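Local coordinates for periplasmic binding protein/LacI transcriptional regulator (Alkaliphilus metalliredigens, PDB 3CTP) that binds beta-D-xylulofuranose in a cleft between two lobes and probably regulates transcription by binding DNA in response to a sugar effector, at residues F266-I271 against K316-E321; R161-H166 against T280-P285; I70-F75 against V237-A242. One frame throughout, in Å; residues are numbered along the deposited sequence.

Interaction 1: residues F266-I271 against K316-E321. With XLF (beta-D-xylulofuranose), chain C.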
loop_
_atom_site.group_PDB
_atom_site.type_symbol
_atom_site.label_atom_id
_atom_site.label_comp_id
_atom_site.label_asym_id
_atom_site.label_seq_id
_atom_site.Cartn_x
_atom_site.Cartn_y
_atom_site.Cartn_z
ATOM N N PHE A 266 -9.732 7.161 10.752
ATOM C CA PHE A 266 -10.899 6.559 10.133
ATOM C C PHE A 266 -10.419 5.544 9.121
ATOM O O PHE A 266 -9.502 5.841 8.357
ATOM C CB PHE A 266 -11.713 7.634 9.382
ATOM C CG PHE A 266 -13.196 7.322 9.242
ATOM C CD1 PHE A 266 -14.129 8.007 10.018
ATOM C CD2 PHE A 266 -13.651 6.430 8.286
ATOM C CE1 PHE A 266 -15.495 7.762 9.874
ATOM C CE2 PHE A 266 -15.010 6.173 8.141
ATOM C CZ PHE A 266 -15.939 6.844 8.950
ATOM N N ASP A 267 -11.054 4.372 9.128
ATOM C CA ASP A 267 -10.914 3.290 8.140
ATOM C C ASP A 267 -10.794 1.916 8.817
ATOM O O ASP A 267 -11.337 0.933 8.329
ATOM C CB ASP A 267 -9.653 3.367 7.281
ATOM C CG ASP A 267 -9.710 4.439 6.207
ATOM O OD1 ASP A 267 -10.821 4.911 5.841
ATOM O OD2 ASP A 267 -8.609 4.757 5.683
ATOM N N ASN A 268 -9.992 1.853 9.876
ATOM C CA ASN A 268 -9.441 0.569 10.338
ATOM C C ASN A 268 -8.685 -0.121 9.208
ATOM O O ASN A 268 -8.913 -1.301 8.919
ATOM C CB ASN A 268 -10.523 -0.365 10.887
ATOM C CG ASN A 268 -9.916 -1.516 11.687
ATOM O OD1 ASN A 268 -8.752 -1.451 12.091
ATOM N ND2 ASN A 268 -10.699 -2.587 11.898
ATOM N N SER A 269 -7.762 0.613 8.595
ATOM C CA SER A 269 -6.817 -0.027 7.679
ATOM C C SER A 269 -5.568 -0.528 8.441
ATOM O O SER A 269 -5.357 -0.215 9.632
ATOM C CB SER A 269 -6.410 0.931 6.559
ATOM O OG SER A 269 -5.619 1.993 7.073
ATOM N N PHE A 270 -4.746 -1.336 7.779
ATOM C CA PHE A 270 -3.731 -2.023 8.558
ATOM C C PHE A 270 -2.699 -1.103 9.180
ATOM O O PHE A 270 -2.036 -1.472 10.150
ATOM C CB PHE A 270 -3.067 -3.154 7.740
ATOM C CG PHE A 270 -2.145 -2.686 6.636
ATOM C CD1 PHE A 270 -0.869 -2.227 6.938
ATOM C CD2 PHE A 270 -2.521 -2.815 5.291
ATOM C CE1 PHE A 270 0.038 -1.824 5.911
ATOM C CE2 PHE A 270 -1.636 -2.429 4.258
ATOM C CZ PHE A 270 -0.352 -1.926 4.578
ATOM N N ILE A 271 -2.559 0.106 8.656
ATOM C CA ILE A 271 -1.525 0.999 9.177
ATOM C C ILE A 271 -1.774 1.364 10.635
ATOM O O ILE A 271 -0.827 1.630 11.395
ATOM C CB ILE A 271 -1.390 2.269 8.288
ATOM C CG1 ILE A 271 -0.129 3.052 8.649
ATOM C CG2 ILE A 271 -2.615 3.136 8.404
ATOM C CD1 ILE A 271 1.151 2.326 8.211
ATOM N N LYS A 316 -18.250 1.284 12.957
ATOM C CA LYS A 316 -18.184 1.159 14.407
ATOM C C LYS A 316 -16.846 1.638 14.932
ATOM O O LYS A 316 -15.831 1.581 14.233
ATOM C CB LYS A 316 -18.385 -0.289 14.809
ATOM C CG LYS A 316 -17.273 -1.166 14.362
ATOM C CD LYS A 316 -17.544 -2.647 14.634
ATOM C CE LYS A 316 -16.354 -3.464 14.125
ATOM N NZ LYS A 316 -16.766 -4.791 13.563
ATOM N N LEU A 317 -16.853 2.097 16.177
ATOM C CA LEU A 317 -15.639 2.581 16.825
ATOM C C LEU A 317 -14.727 1.422 17.205
ATOM O O LEU A 317 -15.197 0.410 17.765
ATOM C CB LEU A 317 -16.048 3.334 18.092
ATOM C CG LEU A 317 -14.905 3.737 19.005
ATOM C CD1 LEU A 317 -14.157 4.868 18.324
ATOM C CD2 LEU A 317 -15.494 4.210 20.330
ATOM N N ILE A 318 -13.433 1.559 16.898
ATOM C CA ILE A 318 -12.426 0.576 17.323
ATOM C C ILE A 318 -11.486 1.299 18.288
ATOM O O ILE A 318 -10.697 2.162 17.873
ATOM C CB ILE A 318 -11.599 0.050 16.129
ATOM C CG1 ILE A 318 -12.508 -0.487 15.023
ATOM C CG2 ILE A 318 -10.553 -0.993 16.605
ATOM C CD1 ILE A 318 -13.327 -1.677 15.415
ATOM N N GLU A 319 -11.600 1.015 19.583
ATOM C CA GLU A 319 -10.799 1.739 20.573
ATOM C C GLU A 319 -9.448 1.070 20.721
ATOM O O GLU A 319 -9.390 -0.126 20.983
ATOM C CB GLU A 319 -11.499 1.729 21.951
ATOM C CG GLU A 319 -12.701 2.627 22.060
ATOM C CD GLU A 319 -13.164 2.764 23.517
ATOM O OE1 GLU A 319 -12.397 3.309 24.360
ATOM O OE2 GLU A 319 -14.294 2.320 23.804
ATOM N N ARG A 320 -8.371 1.838 20.538
ATOM C CA ARG A 320 -7.029 1.329 20.724
ATOM C C ARG A 320 -6.253 2.254 21.659
ATOM O O ARG A 320 -6.811 2.710 22.659
ATOM C CB ARG A 320 -6.325 1.147 19.390
ATOM C CG ARG A 320 -7.067 0.205 18.445
ATOM C CD ARG A 320 -6.138 -0.238 17.342
ATOM N NE ARG A 320 -6.733 -1.227 16.445
ATOM C CZ ARG A 320 -7.006 -0.991 15.163
ATOM N NH1 ARG A 320 -6.788 0.218 14.626
ATOM N NH2 ARG A 320 -7.492 -1.969 14.417
ATOM N N GLU A 321 -4.975 2.493 21.378
ATOM C CA GLU A 321 -4.102 3.103 22.388
ATOM C C GLU A 321 -3.919 4.611 22.261
ATOM O O GLU A 321 -3.354 5.244 23.166
ATOM C CB GLU A 321 -2.719 2.422 22.379
ATOM C CG GLU A 321 -2.709 0.953 22.824
ATOM C CD GLU A 321 -1.384 0.246 22.498
ATOM O OE1 GLU A 321 -0.686 0.647 21.538
ATOM O OE2 GLU A 321 -1.037 -0.725 23.203
HETATM O O4 XLF C . -12.438 8.963 0.716
HETATM C C4 XLF C . -12.173 8.479 2.035
HETATM C C5 XLF C . -10.898 9.151 2.521
HETATM O O5 XLF C . -9.889 8.135 2.516
HETATM C C3 XLF C . -11.837 6.997 2.009
HETATM O O3 XLF C . -12.896 6.202 2.558
HETATM C C2 XLF C . -10.605 6.954 2.871
HETATM O O2 XLF C . -10.952 7.016 4.269
HETATM C C1 XLF C . -9.731 5.750 2.587
HETATM O O1 XLF C . -8.523 5.849 3.357
HETATM O O HOH W 1 -6.467 1.222 11.808
#

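Interaction 2: residues R161-H166 against T280-P285. With XLF (beta-D-xylulofuranose), chain C.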
loop_
_atom_site.group_PDB
_atom_site.type_symbol
_atom_site.label_atom_id
_atom_site.label_comp_id
_atom_site.label_asym_id
_atom_site.label_seq_id
_atom_site.Cartn_x
_atom_site.Cartn_y
_atom_site.Cartn_z
ATOM N N ARG A 161 -19.698 11.642 13.490
ATOM C CA ARG A 161 -20.327 11.900 14.805
ATOM C C ARG A 161 -19.722 11.009 15.886
ATOM O O ARG A 161 -19.460 11.472 17.011
ATOM C CB ARG A 161 -21.832 11.691 14.730
ATOM C CG ARG A 161 -22.483 11.945 16.094
ATOM C CD ARG A 161 -22.125 13.345 16.647
ATOM N NE ARG A 161 -22.826 13.644 17.910
ATOM C CZ ARG A 161 -24.034 14.205 17.971
ATOM N NH1 ARG A 161 -24.692 14.509 16.843
ATOM N NH2 ARG A 161 -24.593 14.463 19.157
ATOM N N MET A 162 -19.517 9.727 15.561
ATOM C CA MET A 162 -18.977 8.782 16.573
ATOM C C MET A 162 -17.598 9.249 17.005
ATOM O O MET A 162 -17.196 9.118 18.174
ATOM C CB MET A 162 -18.813 7.340 16.032
ATOM C CG MET A 162 -20.063 6.531 15.814
ATOM S SD MET A 162 -19.640 4.903 15.065
ATOM C CE MET A 162 -21.227 4.642 14.307
ATOM N N ALA A 163 -16.813 9.713 16.044
ATOM C CA ALA A 163 -15.469 10.176 16.387
ATOM C C ALA A 163 -15.528 11.360 17.320
ATOM O O ALA A 163 -14.767 11.423 18.287
ATOM C CB ALA A 163 -14.682 10.531 15.114
ATOM N N PHE A 164 -16.452 12.293 17.067
ATOM C CA PHE A 164 -16.541 13.421 17.997
ATOM C C PHE A 164 -16.964 12.939 19.380
ATOM O O PHE A 164 -16.397 13.346 20.403
ATOM C CB PHE A 164 -17.587 14.452 17.544
ATOM C CG PHE A 164 -17.739 15.546 18.539
ATOM C CD1 PHE A 164 -16.855 16.596 18.536
ATOM C CD2 PHE A 164 -18.689 15.459 19.561
ATOM C CE1 PHE A 164 -16.937 17.605 19.501
ATOM C CE2 PHE A 164 -18.771 16.476 20.535
ATOM C CZ PHE A 164 -17.904 17.525 20.498
ATOM N N ASP A 165 -18.011 12.116 19.400
ATOM C CA ASP A 165 -18.586 11.666 20.687
ATOM C C ASP A 165 -17.496 10.957 21.492
ATOM O O ASP A 165 -17.423 11.095 22.721
ATOM C CB ASP A 165 -19.741 10.686 20.457
ATOM C CG ASP A 165 -20.994 11.366 19.940
ATOM O OD1 ASP A 165 -21.070 12.611 20.007
ATOM O OD2 ASP A 165 -21.888 10.640 19.482
ATOM N N HIS A 166 -16.630 10.206 20.809
ATOM C CA HIS A 166 -15.583 9.472 21.539
ATOM C C HIS A 166 -14.563 10.441 22.146
ATOM O O HIS A 166 -14.213 10.331 23.329
ATOM C CB HIS A 166 -14.924 8.438 20.616
ATOM C CG HIS A 166 -13.841 7.639 21.271
ATOM N ND1 HIS A 166 -14.081 6.770 22.314
ATOM C CD2 HIS A 166 -12.514 7.562 21.006
ATOM C CE1 HIS A 166 -12.933 6.211 22.688
ATOM N NE2 HIS A 166 -11.972 6.664 21.896
ATOM N N THR A 280 -6.749 4.407 17.590
ATOM C CA THR A 280 -8.204 4.375 17.697
ATOM C C THR A 280 -8.790 4.882 16.387
ATOM O O THR A 280 -8.275 5.846 15.791
ATOM C CB THR A 280 -8.654 5.274 18.837
ATOM O OG1 THR A 280 -8.154 4.722 20.060
ATOM C CG2 THR A 280 -10.180 5.386 18.881
ATOM N N THR A 281 -9.847 4.239 15.920
ATOM C CA THR A 281 -10.317 4.549 14.567
ATOM C C THR A 281 -11.776 4.155 14.418
ATOM O O THR A 281 -12.386 3.628 15.341
ATOM C CB THR A 281 -9.425 3.843 13.509
ATOM O OG1 THR A 281 -9.772 4.290 12.185
ATOM C CG2 THR A 281 -9.601 2.325 13.608
ATOM N N ILE A 282 -12.344 4.473 13.266
ATOM C CA ILE A 282 -13.694 4.070 12.923
ATOM C C ILE A 282 -13.566 3.032 11.818
ATOM O O ILE A 282 -12.953 3.263 10.770
ATOM C CB ILE A 282 -14.516 5.248 12.360
ATOM C CG1 ILE A 282 -14.521 6.438 13.341
ATOM C CG2 ILE A 282 -15.952 4.784 12.043
ATOM C CD1 ILE A 282 -15.185 6.124 14.708
ATOM N N ASN A 283 -14.138 1.864 12.059
ATOM C CA ASN A 283 -14.087 0.776 11.102
ATOM C C ASN A 283 -14.955 0.984 9.877
ATOM O O ASN A 283 -16.164 1.167 10.013
ATOM C CB ASN A 283 -14.583 -0.510 11.796
ATOM C CG ASN A 283 -14.411 -1.743 10.940
ATOM O OD1 ASN A 283 -13.281 -2.216 10.746
ATOM N ND2 ASN A 283 -15.531 -2.295 10.435
ATOM N N GLN A 284 -14.355 0.910 8.677
ATOM C CA GLN A 284 -15.144 0.654 7.463
ATOM C C GLN A 284 -15.185 -0.832 7.184
ATOM O O GLN A 284 -14.130 -1.498 7.217
ATOM C CB GLN A 284 -14.511 1.335 6.240
ATOM C CG GLN A 284 -14.536 2.838 6.280
ATOM C CD GLN A 284 -14.377 3.420 4.889
ATOM O OE1 GLN A 284 -15.268 3.278 4.063
ATOM N NE2 GLN A 284 -13.261 4.126 4.637
ATOM N N PRO A 285 -16.388 -1.381 6.942
ATOM C CA PRO A 285 -16.499 -2.840 6.853
ATOM C C PRO A 285 -16.132 -3.327 5.464
ATOM O O PRO A 285 -16.999 -3.500 4.590
ATOM C CB PRO A 285 -17.979 -3.106 7.148
ATOM C CG PRO A 285 -18.687 -1.837 6.683
ATOM C CD PRO A 285 -17.700 -0.702 6.981
HETATM O O4 XLF C . -12.438 8.963 0.716
HETATM C C4 XLF C . -12.173 8.479 2.035
HETATM C C5 XLF C . -10.898 9.151 2.521
HETATM O O5 XLF C . -9.889 8.135 2.516
HETATM C C3 XLF C . -11.837 6.997 2.009
HETATM O O3 XLF C . -12.896 6.202 2.558
HETATM C C2 XLF C . -10.605 6.954 2.871
HETATM O O2 XLF C . -10.952 7.016 4.269
HETATM C C1 XLF C . -9.731 5.750 2.587
HETATM O O1 XLF C . -8.523 5.849 3.357
#

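Interaction 3: residues I70-F75 against V237-A242. With XLF (beta-D-xylulofuranose), chain C.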
loop_
_atom_site.group_PDB
_atom_site.type_symbol
_atom_site.label_atom_id
_atom_site.label_comp_id
_atom_site.label_asym_id
_atom_site.label_seq_id
_atom_site.Cartn_x
_atom_site.Cartn_y
_atom_site.Cartn_z
ATOM N N ILE A 70 -3.316 2.768 -4.509
ATOM C CA ILE A 70 -3.162 1.561 -3.651
ATOM C C ILE A 70 -2.055 1.783 -2.634
ATOM O O ILE A 70 -1.883 0.963 -1.697
ATOM C CB ILE A 70 -2.881 0.229 -4.417
ATOM C CG1 ILE A 70 -1.698 0.377 -5.371
ATOM C CG2 ILE A 70 -4.162 -0.286 -5.117
ATOM C CD1 ILE A 70 -1.244 -0.927 -6.003
ATOM N N SER A 71 -1.353 2.902 -2.788
ATOM C CA SER A 71 -0.473 3.387 -1.666
ATOM C C SER A 71 -1.194 3.723 -0.363
ATOM O O SER A 71 -0.587 3.698 0.705
ATOM C CB SER A 71 0.384 4.570 -2.040
ATOM O OG SER A 71 -0.316 5.794 -1.922
ATOM N N ASN A 72 -2.492 3.987 -0.431
ATOM C CA ASN A 72 -3.283 4.055 0.812
ATOM C C ASN A 72 -3.715 2.643 1.199
ATOM O O ASN A 72 -4.388 1.966 0.418
ATOM C CB ASN A 72 -4.502 4.953 0.542
ATOM C CG ASN A 72 -5.411 5.072 1.742
ATOM O OD1 ASN A 72 -5.355 4.265 2.691
ATOM N ND2 ASN A 72 -6.267 6.114 1.723
ATOM N N PRO A 73 -3.264 2.174 2.369
ATOM C CA PRO A 73 -3.582 0.819 2.808
ATOM C C PRO A 73 -5.035 0.464 2.656
ATOM O O PRO A 73 -5.359 -0.659 2.306
ATOM C CB PRO A 73 -3.199 0.850 4.299
ATOM C CG PRO A 73 -1.974 1.719 4.290
ATOM C CD PRO A 73 -2.369 2.861 3.336
ATOM N N PHE A 74 -5.934 1.408 2.900
ATOM C CA PHE A 74 -7.354 1.059 2.816
ATOM C C PHE A 74 -7.690 0.600 1.387
ATOM O O PHE A 74 -8.425 -0.375 1.177
ATOM C CB PHE A 74 -8.235 2.281 3.164
ATOM C CG PHE A 74 -9.711 2.010 2.959
ATOM C CD1 PHE A 74 -10.416 1.295 3.911
ATOM C CD2 PHE A 74 -10.341 2.422 1.797
ATOM C CE1 PHE A 74 -11.780 1.002 3.711
ATOM C CE2 PHE A 74 -11.697 2.138 1.569
ATOM C CZ PHE A 74 -12.408 1.419 2.538
ATOM N N PHE A 75 -7.158 1.292 0.389
ATOM C CA PHE A 75 -7.514 0.891 -0.975
ATOM C C PHE A 75 -6.818 -0.389 -1.416
ATOM O O PHE A 75 -7.376 -1.129 -2.248
ATOM C CB PHE A 75 -7.264 2.013 -1.986
ATOM C CG PHE A 75 -8.263 3.122 -1.859
ATOM C CD1 PHE A 75 -9.599 2.894 -2.181
ATOM C CD2 PHE A 75 -7.881 4.353 -1.381
ATOM C CE1 PHE A 75 -10.559 3.921 -2.020
ATOM C CE2 PHE A 75 -8.830 5.365 -1.201
ATOM C CZ PHE A 75 -10.160 5.154 -1.539
ATOM N N VAL A 237 -8.483 12.755 12.570
ATOM C CA VAL A 237 -7.886 12.857 11.237
ATOM C C VAL A 237 -8.704 12.045 10.244
ATOM O O VAL A 237 -9.174 10.948 10.558
ATOM C CB VAL A 237 -6.427 12.347 11.234
ATOM C CG1 VAL A 237 -5.780 12.685 9.883
ATOM C CG2 VAL A 237 -5.628 12.980 12.378
ATOM N N PHE A 238 -8.888 12.589 9.046
ATOM C CA PHE A 238 -9.882 12.031 8.120
ATOM C C PHE A 238 -9.658 10.591 7.694
ATOM O O PHE A 238 -10.612 9.931 7.259
ATOM C CB PHE A 238 -10.048 12.937 6.878
ATOM C CG PHE A 238 -8.825 12.987 5.979
ATOM C CD1 PHE A 238 -8.719 12.128 4.882
ATOM C CD2 PHE A 238 -7.825 13.930 6.188
ATOM C CE1 PHE A 238 -7.609 12.205 4.067
ATOM C CE2 PHE A 238 -6.719 14.018 5.362
ATOM C CZ PHE A 238 -6.617 13.150 4.293
ATOM N N ASN A 239 -8.422 10.089 7.742
ATOM C CA ASN A 239 -8.238 8.646 7.564
ATOM C C ASN A 239 -7.004 8.163 8.269
ATOM O O ASN A 239 -6.261 8.965 8.847
ATOM C CB ASN A 239 -8.283 8.212 6.078
ATOM C CG ASN A 239 -7.101 8.681 5.286
ATOM O OD1 ASN A 239 -6.083 9.052 5.845
ATOM N ND2 ASN A 239 -7.227 8.668 3.941
ATOM N N ASP A 240 -6.840 6.843 8.324
ATOM C CA ASP A 240 -5.776 6.276 9.138
ATOM C C ASP A 240 -4.385 6.575 8.592
ATOM O O ASP A 240 -3.464 6.811 9.366
ATOM C CB ASP A 240 -5.919 4.752 9.297
ATOM C CG ASP A 240 -7.092 4.356 10.169
ATOM O OD1 ASP A 240 -7.664 5.212 10.881
ATOM O OD2 ASP A 240 -7.431 3.143 10.150
ATOM N N ILE A 241 -4.224 6.535 7.269
ATOM C CA ILE A 241 -2.876 6.804 6.713
ATOM C C ILE A 241 -2.478 8.274 6.935
ATOM O O ILE A 241 -1.324 8.567 7.280
ATOM C CB ILE A 241 -2.754 6.322 5.230
ATOM C CG1 ILE A 241 -1.318 6.485 4.722
ATOM C CG2 ILE A 241 -3.768 7.010 4.350
ATOM C CD1 ILE A 241 -0.338 5.565 5.427
ATOM N N ALA A 242 -3.424 9.202 6.794
ATOM C CA ALA A 242 -3.113 10.596 7.137
ATOM C C ALA A 242 -2.810 10.710 8.644
ATOM O O ALA A 242 -1.914 11.437 9.073
ATOM C CB ALA A 242 -4.292 11.496 6.745
HETATM O O4 XLF C . -12.438 8.963 0.716
HETATM C C4 XLF C . -12.173 8.479 2.035
HETATM C C5 XLF C . -10.898 9.151 2.521
HETATM O O5 XLF C . -9.889 8.135 2.516
HETATM C C3 XLF C . -11.837 6.997 2.009
HETATM O O3 XLF C . -12.896 6.202 2.558
HETATM C C2 XLF C . -10.605 6.954 2.871
HETATM O O2 XLF C . -10.952 7.016 4.269
HETATM C C1 XLF C . -9.731 5.750 2.587
HETATM O O1 XLF C . -8.523 5.849 3.357
HETATM O O HOH W 2 -5.968 4.375 5.532
#

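Interaction 1: residues F266-I271 against K316-E321
N268 and R320 meet nearly at right angles, and one short bond joins them: R320 NH2 donates to N268 OD1 at 2.7 Å with an N-H...O angle of 155°. The amide and guanidinium planes stand 51° apart; the donor lies tilted from the carbonyl plane of N268, and N268 OD1 sits at the edge of the guanidinium, somewhat out of its plane. N268 CG is anti to the backbone N (chi1 -165°), which carries the amide out toward 316-321, while R320 reaches back with its chain extended from CG to NE. I318 CG2 lies over one guanidinium face, offset toward the rim, and I318 CG1 lies beside N268 ND2 at 4.2 Å, a loose van der Waals contact. A water adds a second link: it donates to S269 O at 2.8 Å and accepts from R320 NH1 at 3.0 Å. R320 NH1 also bonds to L279 O and N268 ND2 to N283 OD1, so both flat groups are held against turning. On its other flank the loop faces the sugar. D267, next to N268, turns its carboxylate to the ligand like a fork: OD1 accepts from XLF O2 and OD2 from XLF O1, each at 2.6 Å. Q284 NE2 also bonds to D267 OD1 and helps to position it. The loop following strand 262-264 thus carries a sugar-binding aspartate on one side and is tied to the segment that follows strand 311-318 on the other, an arrangement belonging to the ligand cleft of the periplasmic binding protein-like fold.

Interaction 2: residues R161-H166 against T280-P285
T280 opens the contact by setting its methyl against the H166 imidazole, the two side chains coming from opposite directions; CG2 lies 3.7 Å from H166 NE2 and meets the ring obliquely. H166 CG is anti to the backbone N (chi1 180°), which sends the ring off helix 156-169 toward the strand. The polar ends of both residues share a partner, since H166 NE2 and T280 OG1 each hydrogen-bond to T323 OG1. T281 faces the other way and bonds through OG1 to D240. I282 then returns to the helix: its CD1 packs 4.0 Å from M162 CB and 4.2 Å from A163 N, so the branch tip rests on the helix backbone as well as on side chains. A163 CB is a looser neighbour, 4.5 Å from I282 CD1. I264 and V315 enlarge the apolar patch around I282. N283 turns to the neighbouring loop, its OD1 bonded to N268 ND2. Q284 leaves the helix behind and enters the ligand pocket, where NE2 donates to XLF O3 at 3.0 Å (N-H...O angle 152°) and also bonds D267, while OE1 bonds S154 OG. P285 occupies the N-cap position of helix 286-302. Helix 156-169 therefore packs on strand 281-283 in the alpha/beta layering of the periplasmic binding protein-like fold, with the strand leading straight into the sugar site.

Interaction 3: residues I70-F75 against V237-A242
Apolar packing joins P73 and I241, whose side chains cross at about a right angle: P73 CD lies 4.0 Å from I241 CB, with I241 CG1 and CD1 about as near. The side chains of N72 and I241 slide past each other in opposite directions, I241 CG2 coming to 3.6 Å from N72 OD1. Polar links between the segments run through water and sugar. One water donates to N72 OD1 at 2.9 Å and accepts from I241 N at 3.3 Å. The ligand takes a bond from each side, N72 ND2 to XLF O1 at 2.8 Å and N239 ND2 to XLF O5 at 3.1 Å, the latter nearly straight at 168°. The two amides come from opposite directions with planes 72° apart, and D213 accepts from both nitrogens. Replacing N72 by an alanine would probably leave XLF O1 without this donor, strip the helix start of its cap and leave the water without its acceptor on this side. Capping fixes both amides: N72 OD1 accepts from F74 N, which lies above the carbonyl plane, whereas N239 OD1 accepts from A242 N almost end-on. N239 CG sits between backbone N and carbonyl carbon (chi1 69°), which brings OD1 back over its own helix start. Aromatic contacts add to the pocket, F74 CD2 lying 3.5 Å from XLF C1 and also over the centre of the F75 ring. The N-terminal ends of helices 73-88 and 240-252 thus pack against each other beside the sugar, with I271 of helix 271-274 against P73 and I241, and L274 of the second subunit packing on I241.

Overall arrangement
All three contacts reach the sugar, but from different places in the fold. Interaction 1 is a surface contact held by an arginine-to-asparagine hydrogen bond and a water; interaction 2 is buried and almost wholly apolar across its segments; interaction 3, also buried, lies nearest the chain's centre and mixes packing with helix caps and ligand bonds. Interactions 1 and 2 share one sheet, strands 311-318 and 281-283 being neighbours there, and D267 N meets I282 O between them. D240 ties interaction 3 to both, through S269 N and T281 OG1. Interactions 1 and 3 also touch the second subunit, whereas interaction 2 meets no other chain of the assembly.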